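Local coordinates for N-acetylneuraminic acid (Sialic acid) synthetase (Leptospira borgpetersenii serovar Hardjo-bovis, PDB 6NCS), which binds manganese and probably acts as a sialic acid synthase of the N-acylneuraminate-9-phosphate type, at residues N24-I29 with R261-L266; A32-G37 with Q61-E66; L91-S96 with K117-E122. All blocks are in the same frame, centred on the assembly; numbering follows the deposited sequence.

How the interactions relate
Interactions 1 and 2 sit at the two ends of strand 27-33, the first strand of a TIM barrel, with centres about 29 Å apart on opposite sides of the chain's centre. Interaction 1 ties the entry to that strand to helix 249-266, late in the chain, so the other two contacts are nested inside the loop it closes. Interaction 2 joins the exit of the strand to the exit of its sheet neighbour, strand 57-62. Interaction 3 follows along the chain, about 16 Å from interaction 2 between centres, and sets helix 86-98 against the turn that leaves helix 110-118. Of the three, only interaction 2 lies near the manganese.

Interaction 1 of 3, residues N24-I29 with R261-L266; sequences NPVFII and RIRKIL
One hydrogen bond joins Asn24 to Arg263. The backbone O of Asn24 receives NH1 of Arg263 at 2.8 Å, with an N-H...O angle of 149°. The oxygen lies at the edge of the guanidinium, near its plane, while the donor stands tilted from the carbonyl plane by 28°. CB of Asn24 points away from the helix, and ND2 is held by the backbone O of Gly21 and by Glu12. Pro25 adds little: its CA comes to 4.2 Å from Arg263 NH1.

Val26 makes the apolar half of the contact. CG2, beside the backbone N and anti to the carbonyl carbon, is the methyl that reaches Arg263. It sits over the centre of the guanidinium, 3.7 Å from CZ, and also touches the arginine stem, 3.7 Å from CG. Arg263 is bent at its second torsion, which folds the chain so that stem and head group both wrap the same methyl. The guanidinium is thus gripped at one edge by a carbonyl and covered on one face by a methyl, two constraints that together limit how it can turn.

From Phe27 onward the chain becomes strand 27-33 and leaves this stretch of helix, running in the barrel sheet between strands 57-62 and 227-231. Helix 249-266 lies against the outside of the sheet there: Val26 and Ile28 both touch Thr259, one turn before Arg263, and Ile28 also meets Val256. On a further side of the helix Ile262 packs onto helix 215-222, while Arg261, Ile265 and Leu266 turn to the second subunit, where Arg261 makes salt bridges to Glu186 and Glu215 of that neighbouring subunit.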
loop_
_atom_site.group_PDB
_atom_site.type_symbol
_atom_site.label_atom_id
_atom_site.label_comp_id
_atom_site.label_asym_id
_atom_site.label_seq_id
_atom_site.Cartn_x
_atom_site.Cartn_y
_atom_site.Cartn_z
ATOM N N ASN A 24 -2.476 -14.834 -7.182
ATOM C CA ASN A 24 -3.784 -14.782 -7.811
ATOM C C ASN A 24 -4.380 -13.385 -7.698
ATOM O O ASN A 24 -3.948 -12.586 -6.861
ATOM C CB ASN A 24 -4.714 -15.801 -7.155
ATOM C CG ASN A 24 -4.299 -17.225 -7.448
ATOM O OD1 ASN A 24 -4.414 -17.691 -8.581
ATOM N ND2 ASN A 24 -3.797 -17.919 -6.438
ATOM N N PRO A 25 -5.376 -13.063 -8.528
ATOM C CA PRO A 25 -6.086 -11.791 -8.370
ATOM C C PRO A 25 -6.653 -11.645 -6.973
ATOM O O PRO A 25 -6.930 -12.629 -6.282
ATOM C CB PRO A 25 -7.220 -11.875 -9.399
ATOM C CG PRO A 25 -6.758 -12.874 -10.396
ATOM C CD PRO A 25 -5.912 -13.854 -9.650
ATOM N N VAL A 26 -6.834 -10.385 -6.574
ATOM C CA VAL A 26 -7.555 -10.088 -5.343
ATOM C C VAL A 26 -8.966 -10.631 -5.446
ATOM O O VAL A 26 -9.677 -10.369 -6.422
ATOM C CB VAL A 26 -7.571 -8.576 -5.089
ATOM C CG1 VAL A 26 -8.362 -8.259 -3.811
ATOM C CG2 VAL A 26 -6.155 -8.052 -4.996
ATOM N N PHE A 27 -9.381 -11.378 -4.429
ATOM C CA PHE A 27 -10.714 -11.959 -4.349
ATOM C C PHE A 27 -11.644 -10.936 -3.707
ATOM O O PHE A 27 -11.415 -10.529 -2.564
ATOM C CB PHE A 27 -10.630 -13.242 -3.522
ATOM C CG PHE A 27 -11.873 -14.060 -3.523
ATOM C CD1 PHE A 27 -12.165 -14.895 -4.595
ATOM C CD2 PHE A 27 -12.721 -14.053 -2.423
ATOM C CE1 PHE A 27 -13.309 -15.681 -4.581
ATOM C CE2 PHE A 27 -13.874 -14.840 -2.401
ATOM C CZ PHE A 27 -14.165 -15.648 -3.479
ATOM N N ILE A 28 -12.672 -10.498 -4.437
ATOM C CA ILE A 28 -13.537 -9.400 -3.983
ATOM C C ILE A 28 -14.909 -9.945 -3.603
ATOM O O ILE A 28 -15.585 -10.576 -4.427
ATOM C CB ILE A 28 -13.652 -8.304 -5.051
ATOM C CG1 ILE A 28 -12.271 -7.676 -5.279
ATOM C CG2 ILE A 28 -14.630 -7.206 -4.582
ATOM C CD1 ILE A 28 -12.208 -6.712 -6.434
ATOM N N ILE A 29 -15.327 -9.666 -2.366
ATOM C CA ILE A 29 -16.572 -10.164 -1.786
ATOM C C ILE A 29 -17.514 -8.984 -1.620
ATOM O O ILE A 29 -17.170 -8.010 -0.944
ATOM C CB ILE A 29 -16.336 -10.831 -0.420
ATOM C CG1 ILE A 29 -15.446 -12.073 -0.550
ATOM C CG2 ILE A 29 -17.684 -11.204 0.244
ATOM C CD1 ILE A 29 -14.663 -12.362 0.754
ATOM N N ARG A 261 -6.279 -2.622 -11.355
ATOM C CA ARG A 261 -5.294 -1.642 -11.788
ATOM C C ARG A 261 -4.197 -1.472 -10.747
ATOM O O ARG A 261 -3.013 -1.414 -11.098
ATOM C CB ARG A 261 -5.986 -0.307 -12.094
ATOM C CG ARG A 261 -5.046 0.747 -12.646
ATOM C CD ARG A 261 -5.814 1.984 -13.103
ATOM N NE ARG A 261 -6.306 2.759 -11.968
ATOM C CZ ARG A 261 -5.595 3.703 -11.358
ATOM N NH1 ARG A 261 -4.372 3.986 -11.789
ATOM N NH2 ARG A 261 -6.105 4.371 -10.328
ATOM N N ILE A 262 -4.564 -1.397 -9.460
ATOM C CA ILE A 262 -3.548 -1.268 -8.414
ATOM C C ILE A 262 -2.687 -2.528 -8.346
ATOM O O ILE A 262 -1.471 -2.450 -8.142
ATOM C CB ILE A 262 -4.209 -0.943 -7.061
ATOM C CG1 ILE A 262 -4.802 0.463 -7.099
ATOM C CG2 ILE A 262 -3.203 -1.050 -5.913
ATOM C CD1 ILE A 262 -5.758 0.778 -5.917
ATOM N N ARG A 263 -3.287 -3.702 -8.543
ATOM C CA ARG A 263 -2.478 -4.921 -8.557
ATOM C C ARG A 263 -1.435 -4.871 -9.659
ATOM O O ARG A 263 -0.294 -5.308 -9.461
ATOM C CB ARG A 263 -3.353 -6.161 -8.716
ATOM C CG ARG A 263 -3.613 -6.879 -7.394
ATOM C CD ARG A 263 -2.302 -7.256 -6.716
ATOM N NE ARG A 263 -2.475 -7.965 -5.446
ATOM C CZ ARG A 263 -2.696 -9.274 -5.335
ATOM N NH1 ARG A 263 -2.802 -10.036 -6.419
ATOM N NH2 ARG A 263 -2.822 -9.823 -4.134
ATOM N N LYS A 264 -1.800 -4.336 -10.825
ATOM C CA LYS A 264 -0.820 -4.209 -11.894
ATOM C C LYS A 264 0.311 -3.285 -11.469
ATOM O O LYS A 264 1.476 -3.555 -11.760
ATOM C CB LYS A 264 -1.475 -3.692 -13.177
ATOM N N ILE A 265 -0.025 -2.208 -10.755
ATOM C CA ILE A 265 0.974 -1.249 -10.296
ATOM C C ILE A 265 1.883 -1.884 -9.248
ATOM O O ILE A 265 3.091 -1.617 -9.211
ATOM C CB ILE A 265 0.262 0.012 -9.759
ATOM C CG1 ILE A 265 -0.377 0.789 -10.912
ATOM C CG2 ILE A 265 1.223 0.894 -8.953
ATOM C CD1 ILE A 265 -1.441 1.819 -10.464
ATOM N N LEU A 266 1.318 -2.719 -8.365
ATOM C CA LEU A 266 2.150 -3.426 -7.396
ATOM C C LEU A 266 3.134 -4.359 -8.085
ATOM O O LEU A 266 4.281 -4.498 -7.638
ATOM C CB LEU A 266 1.286 -4.225 -6.417
ATOM C CG LEU A 266 0.464 -3.407 -5.426
ATOM C CD1 LEU A 266 -0.516 -4.297 -4.693
ATOM C CD2 LEU A 266 1.401 -2.744 -4.426
#

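Interaction 2 of 3, residues A32-G37 with Q61-E66; sequences AGLNHG and QAYNSE
Leu34 touches both Gln61 and Tyr63, CG against the amide oxygen and CD2 against the ring, and most of the contact follows from how these three side chains are turned. CG of Leu34 stands beside its backbone N, anti to the carbonyl carbon (chi1 -60°), which brings the branch point to 3.5 Å from Gln61 OE1. From there CD2 reaches Tyr63 CE1 at 3.4 Å, coming at the ring obliquely. Leucine and tyrosine approach from opposite directions, whereas leucine and glutamine cross at about a right angle.

Gln61 is extended beyond CG and lays its amide beside the backbone of Gly33, with NE2 3.4 Å from Gly33 CA. Both ends of that amide are committed: OE1 accepts from Arg68 NH1 and NE2 donates to Glu31 OE1, so its orientation is fixed. Tyr63 places its ring carbon CG between the backbone N and the carbonyl carbon (chi1 63°), which turns the ring back toward Leu34; its hydroxyl bonds to the backbone O of Val79, and Arg68 adds a cation-pi contact.

A water bridges the two segments, taking the N-H of Gln61 at 2.8 Å and bonding to Gly33 O at 2.6 Å. It is also hydrogen-bonded to His36 NE2 (2.9 Å), at the edge of that ring and in its plane. A type II' turn from Ala32 to Asn35, with Gly33 at positive phi, presents Gly33 O and Leu34, and the following type I turn brings His36 NE2 round to the water.

These are the carboxy ends of strands 27-33 and 57-62 of a parallel beta-alpha-beta unit. As is usual for TIM barrels, that end holds the site: the Gln61 side chain is about 6 Å from the manganese and about 4 Å from a citrate, probably from the crystallisation liquor.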
loop_
_atom_site.group_PDB
_atom_site.type_symbol
_atom_site.label_atom_id
_atom_site.label_comp_id
_atom_site.label_asym_id
_atom_site.label_seq_id
_atom_site.Cartn_x
_atom_site.Cartn_y
_atom_site.Cartn_z
ATOM N N ALA A 32 -23.631 -8.580 0.994
ATOM C CA ALA A 32 -25.035 -8.193 0.969
ATOM C C ALA A 32 -25.572 -8.033 2.379
ATOM O O ALA A 32 -26.472 -7.219 2.611
ATOM C CB ALA A 32 -25.866 -9.225 0.206
ATOM N N GLY A 33 -25.042 -8.810 3.314
ATOM C CA GLY A 33 -25.342 -8.630 4.722
ATOM C C GLY A 33 -26.823 -8.774 4.980
ATOM O O GLY A 33 -27.439 -9.790 4.629
ATOM N N LEU A 34 -27.405 -7.736 5.583
ATOM C CA LEU A 34 -28.833 -7.679 5.867
ATOM C C LEU A 34 -29.547 -6.630 5.027
ATOM O O LEU A 34 -30.723 -6.348 5.270
ATOM C CB LEU A 34 -29.056 -7.400 7.352
ATOM C CG LEU A 34 -28.465 -8.469 8.277
ATOM C CD1 LEU A 34 -28.914 -8.249 9.703
ATOM C CD2 LEU A 34 -28.867 -9.849 7.803
ATOM N N ASN A 35 -28.862 -6.052 4.036
ATOM C CA ASN A 35 -29.389 -4.879 3.341
ATOM C C ASN A 35 -30.631 -5.193 2.513
ATOM O O ASN A 35 -31.420 -4.281 2.228
ATOM C CB ASN A 35 -28.275 -4.269 2.475
ATOM C CG ASN A 35 -28.715 -3.021 1.751
ATOM O OD1 ASN A 35 -29.061 -3.067 0.575
ATOM N ND2 ASN A 35 -28.705 -1.896 2.451
ATOM N N HIS A 36 -30.861 -6.463 2.167
ATOM C CA HIS A 36 -32.079 -6.840 1.454
ATOM C C HIS A 36 -33.321 -6.785 2.339
ATOM O O HIS A 36 -34.441 -6.832 1.819
ATOM C CB HIS A 36 -31.924 -8.250 0.891
ATOM C CG HIS A 36 -31.437 -9.232 1.907
ATOM N ND1 HIS A 36 -32.228 -9.677 2.946
ATOM C CD2 HIS A 36 -30.223 -9.805 2.085
ATOM C CE1 HIS A 36 -31.534 -10.512 3.699
ATOM N NE2 HIS A 36 -30.315 -10.609 3.198
ATOM N N GLY A 37 -33.156 -6.719 3.658
ATOM C CA GLY A 37 -34.304 -6.584 4.530
ATOM C C GLY A 37 -35.215 -7.786 4.588
ATOM O O GLY A 37 -36.350 -7.668 5.067
ATOM N N GLN A 61 -25.967 -13.458 5.390
ATOM C CA GLN A 61 -25.836 -13.752 6.816
ATOM C C GLN A 61 -26.913 -14.742 7.230
ATOM O O GLN A 61 -28.088 -14.552 6.900
ATOM C CB GLN A 61 -25.938 -12.485 7.676
ATOM C CG GLN A 61 -24.765 -11.529 7.436
ATOM C CD GLN A 61 -24.840 -10.258 8.258
ATOM O OE1 GLN A 61 -25.595 -10.160 9.222
ATOM N NE2 GLN A 61 -24.057 -9.258 7.856
ATOM N N ALA A 62 -26.505 -15.777 7.965
ATOM C CA ALA A 62 -27.384 -16.864 8.398
ATOM C C ALA A 62 -27.412 -16.876 9.922
ATOM O O ALA A 62 -26.433 -17.277 10.566
ATOM C CB ALA A 62 -26.898 -18.205 7.843
ATOM N N TYR A 63 -28.531 -16.442 10.508
ATOM C CA TYR A 63 -28.541 -16.175 11.939
ATOM C C TYR A 63 -29.950 -16.322 12.480
ATOM O O TYR A 63 -30.934 -16.293 11.733
ATOM C CB TYR A 63 -28.031 -14.758 12.251
ATOM C CG TYR A 63 -28.933 -13.714 11.643
ATOM C CD1 TYR A 63 -28.852 -13.407 10.291
ATOM C CD2 TYR A 63 -29.898 -13.068 12.407
ATOM C CE1 TYR A 63 -29.712 -12.481 9.718
ATOM C CE2 TYR A 63 -30.754 -12.141 11.844
ATOM C CZ TYR A 63 -30.650 -11.849 10.501
ATOM O OH TYR A 63 -31.504 -10.930 9.937
ATOM N N ASN A 64 -30.026 -16.478 13.796
ATOM C CA ASN A 64 -31.257 -16.303 14.555
ATOM C C ASN A 64 -31.136 -15.009 15.352
ATOM O O ASN A 64 -30.156 -14.816 16.083
ATOM C CB ASN A 64 -31.498 -17.496 15.483
ATOM C CG ASN A 64 -32.645 -17.263 16.450
ATOM O OD1 ASN A 64 -32.434 -16.892 17.603
ATOM N ND2 ASN A 64 -33.872 -17.486 15.979
ATOM N N SER A 65 -32.120 -14.118 15.194
ATOM C CA SER A 65 -32.031 -12.780 15.780
ATOM C C SER A 65 -31.838 -12.835 17.292
ATOM O O SER A 65 -30.974 -12.140 17.843
ATOM C CB SER A 65 -33.286 -11.977 15.437
ATOM O OG SER A 65 -33.438 -11.846 14.032
ATOM N N GLU A 66 -32.657 -13.637 17.982
ATOM C CA GLU A 66 -32.578 -13.711 19.439
ATOM C C GLU A 66 -31.244 -14.290 19.901
ATOM O O GLU A 66 -30.671 -13.837 20.900
ATOM C CB GLU A 66 -33.740 -14.542 19.983
ATOM C CG GLU A 66 -35.090 -13.847 19.908
ATOM C CD GLU A 66 -35.800 -14.045 18.580
ATOM O OE1 GLU A 66 -35.207 -14.636 17.650
ATOM O OE2 GLU A 66 -36.969 -13.616 18.474
HETATM O O HOH W 1 -28.391 -12.240 4.660
#

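Interaction 3 of 3, residues L91-S96 with K117-E122; sequences LLKERS and KEIGVE
Lys93 meets the flat peptide group that joins Ile119 to Gly120. CD and CE of Lys93 lie to one side of its plane, tilted out of it: CE is 3.3 Å from Ile119 O. A bridging water stands slightly to the other side, donating to Ile119 O at 3.0 Å and accepting from Lys93 NZ at 3.1 Å. CE also comes within 3.6 Å of Gly120 O, so the carbon next to the ammonium faces two carbonyl oxygens.

Gly120, the first residue to leave helical angles after helix 110-118, makes a Schellman motif, its positive phi of 95° turning the chain off toward strand 123-126 of the TIM barrel. Lys93 from helix 86-98 covers that C-terminal turn, where the positive end would be expected to suit the carbonyls of a helix terminus. Its CG is anti to the backbone N (chi1 -175°) and the chain runs extended until the last torsion turns NZ toward Gln97, whose OE1 accepts from it. Nearer the stem, CD of Lys93 meets CD1 of Ile119 at 4.3 Å, and both Lys93 and Val121 rest on Phe103 of strand 102-107.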
loop_
_atom_site.group_PDB
_atom_site.type_symbol
_atom_site.label_atom_id
_atom_site.label_comp_id
_atom_site.label_asym_id
_atom_site.label_seq_id
_atom_site.Cartn_x
_atom_site.Cartn_y
_atom_site.Cartn_z
ATOM N N LEU A 91 -32.325 -20.947 -3.071
ATOM C CA LEU A 91 -32.648 -20.128 -4.237
ATOM C C LEU A 91 -31.547 -19.114 -4.533
ATOM O O LEU A 91 -31.226 -18.862 -5.698
ATOM C CB LEU A 91 -33.974 -19.411 -4.016
ATOM C CG LEU A 91 -35.201 -20.317 -3.984
ATOM C CD1 LEU A 91 -36.429 -19.541 -3.534
ATOM C CD2 LEU A 91 -35.400 -20.913 -5.365
ATOM N N LEU A 92 -30.968 -18.511 -3.491
ATOM C CA LEU A 92 -29.873 -17.566 -3.698
ATOM C C LEU A 92 -28.621 -18.262 -4.223
ATOM O O LEU A 92 -27.934 -17.733 -5.105
ATOM C CB LEU A 92 -29.558 -16.824 -2.402
ATOM C CG LEU A 92 -30.708 -15.959 -1.864
ATOM C CD1 LEU A 92 -30.321 -15.360 -0.509
ATOM C CD2 LEU A 92 -31.079 -14.861 -2.849
ATOM N N LYS A 93 -28.307 -19.448 -3.699
ATOM C CA LYS A 93 -27.169 -20.198 -4.222
ATOM C C LYS A 93 -27.383 -20.571 -5.688
ATOM O O LYS A 93 -26.445 -20.517 -6.498
ATOM C CB LYS A 93 -26.936 -21.444 -3.367
ATOM C CG LYS A 93 -25.702 -22.252 -3.741
ATOM C CD LYS A 93 -25.377 -23.259 -2.640
ATOM C CE LYS A 93 -24.230 -24.187 -3.032
ATOM N NZ LYS A 93 -24.632 -25.176 -4.060
ATOM N N GLU A 94 -28.616 -20.932 -6.049
ATOM C CA GLU A 94 -28.902 -21.329 -7.424
ATOM C C GLU A 94 -28.749 -20.152 -8.379
ATOM O O GLU A 94 -28.151 -20.290 -9.455
ATOM C CB GLU A 94 -30.311 -21.916 -7.514
ATOM C CG GLU A 94 -30.925 -21.878 -8.913
ATOM C CD GLU A 94 -32.374 -22.351 -8.938
ATOM O OE1 GLU A 94 -32.607 -23.560 -9.148
ATOM O OE2 GLU A 94 -33.279 -21.511 -8.740
ATOM N N ARG A 95 -29.281 -18.988 -8.007
ATOM C CA ARG A 95 -29.119 -17.804 -8.847
ATOM C C ARG A 95 -27.652 -17.423 -8.972
ATOM O O ARG A 95 -27.196 -17.013 -10.049
ATOM C CB ARG A 95 -29.919 -16.628 -8.282
ATOM C CG ARG A 95 -29.678 -15.303 -9.020
ATOM C CD ARG A 95 -30.286 -15.310 -10.419
ATOM N NE ARG A 95 -31.730 -15.438 -10.342
ATOM C CZ ARG A 95 -32.568 -14.417 -10.199
ATOM N NH1 ARG A 95 -32.103 -13.178 -10.143
ATOM N NH2 ARG A 95 -33.874 -14.634 -10.117
ATOM N N SER A 96 -26.895 -17.561 -7.882
ATOM C CA SER A 96 -25.469 -17.248 -7.927
ATOM C C SER A 96 -24.738 -18.159 -8.910
ATOM O O SER A 96 -23.911 -17.697 -9.705
ATOM C CB SER A 96 -24.867 -17.354 -6.527
ATOM O OG SER A 96 -25.441 -16.386 -5.656
ATOM N N LYS A 117 -23.405 -25.905 5.305
ATOM C CA LYS A 117 -22.641 -27.028 4.769
ATOM C C LYS A 117 -23.545 -28.000 4.029
ATOM O O LYS A 117 -23.158 -28.560 2.993
ATOM C CB LYS A 117 -21.886 -27.748 5.885
ATOM C CG LYS A 117 -21.035 -28.899 5.367
ATOM C CD LYS A 117 -20.181 -29.508 6.447
ATOM C CE LYS A 117 -19.264 -30.570 5.867
ATOM N NZ LYS A 117 -18.495 -31.251 6.937
ATOM N N GLU A 118 -24.760 -28.209 4.542
ATOM C CA GLU A 118 -25.675 -29.170 3.928
ATOM C C GLU A 118 -26.114 -28.717 2.541
ATOM O O GLU A 118 -26.294 -29.548 1.642
ATOM C CB GLU A 118 -26.892 -29.391 4.825
ATOM N N ILE A 119 -26.309 -27.407 2.340
ATOM C CA ILE A 119 -26.700 -26.943 1.011
ATOM C C ILE A 119 -25.505 -26.822 0.088
ATOM O O ILE A 119 -25.666 -26.427 -1.072
ATOM C CB ILE A 119 -27.465 -25.604 1.047
ATOM C CG1 ILE A 119 -26.560 -24.454 1.471
ATOM C CG2 ILE A 119 -28.672 -25.699 1.982
ATOM C CD1 ILE A 119 -27.195 -23.098 1.222
ATOM N N GLY A 120 -24.311 -27.144 0.567
ATOM C CA GLY A 120 -23.158 -27.272 -0.293
ATOM C C GLY A 120 -22.270 -26.054 -0.432
ATOM O O GLY A 120 -21.515 -25.981 -1.408
ATOM N N VAL A 121 -22.314 -25.101 0.501
ATOM C CA VAL A 121 -21.361 -23.999 0.420
ATOM C C VAL A 121 -19.953 -24.549 0.625
ATOM O O VAL A 121 -19.747 -25.549 1.322
ATOM C CB VAL A 121 -21.667 -22.877 1.433
ATOM C CG1 VAL A 121 -23.138 -22.462 1.346
ATOM C CG2 VAL A 121 -21.280 -23.305 2.851
ATOM N N GLU A 122 -18.975 -23.905 -0.014
ATOM C CA GLU A 122 -17.585 -24.329 0.096
ATOM C C GLU A 122 -16.740 -23.395 0.943
ATOM O O GLU A 122 -15.607 -23.757 1.279
ATOM C CB GLU A 122 -16.948 -24.463 -1.299
ATOM C CG GLU A 122 -17.506 -25.625 -2.136
ATOM C CD GLU A 122 -17.271 -27.002 -1.509
ATOM O OE1 GLU A 122 -16.325 -27.159 -0.702
ATOM O OE2 GLU A 122 -18.040 -27.938 -1.832
HETATM O O HOH W 2 -27.459 -26.433 -3.470
#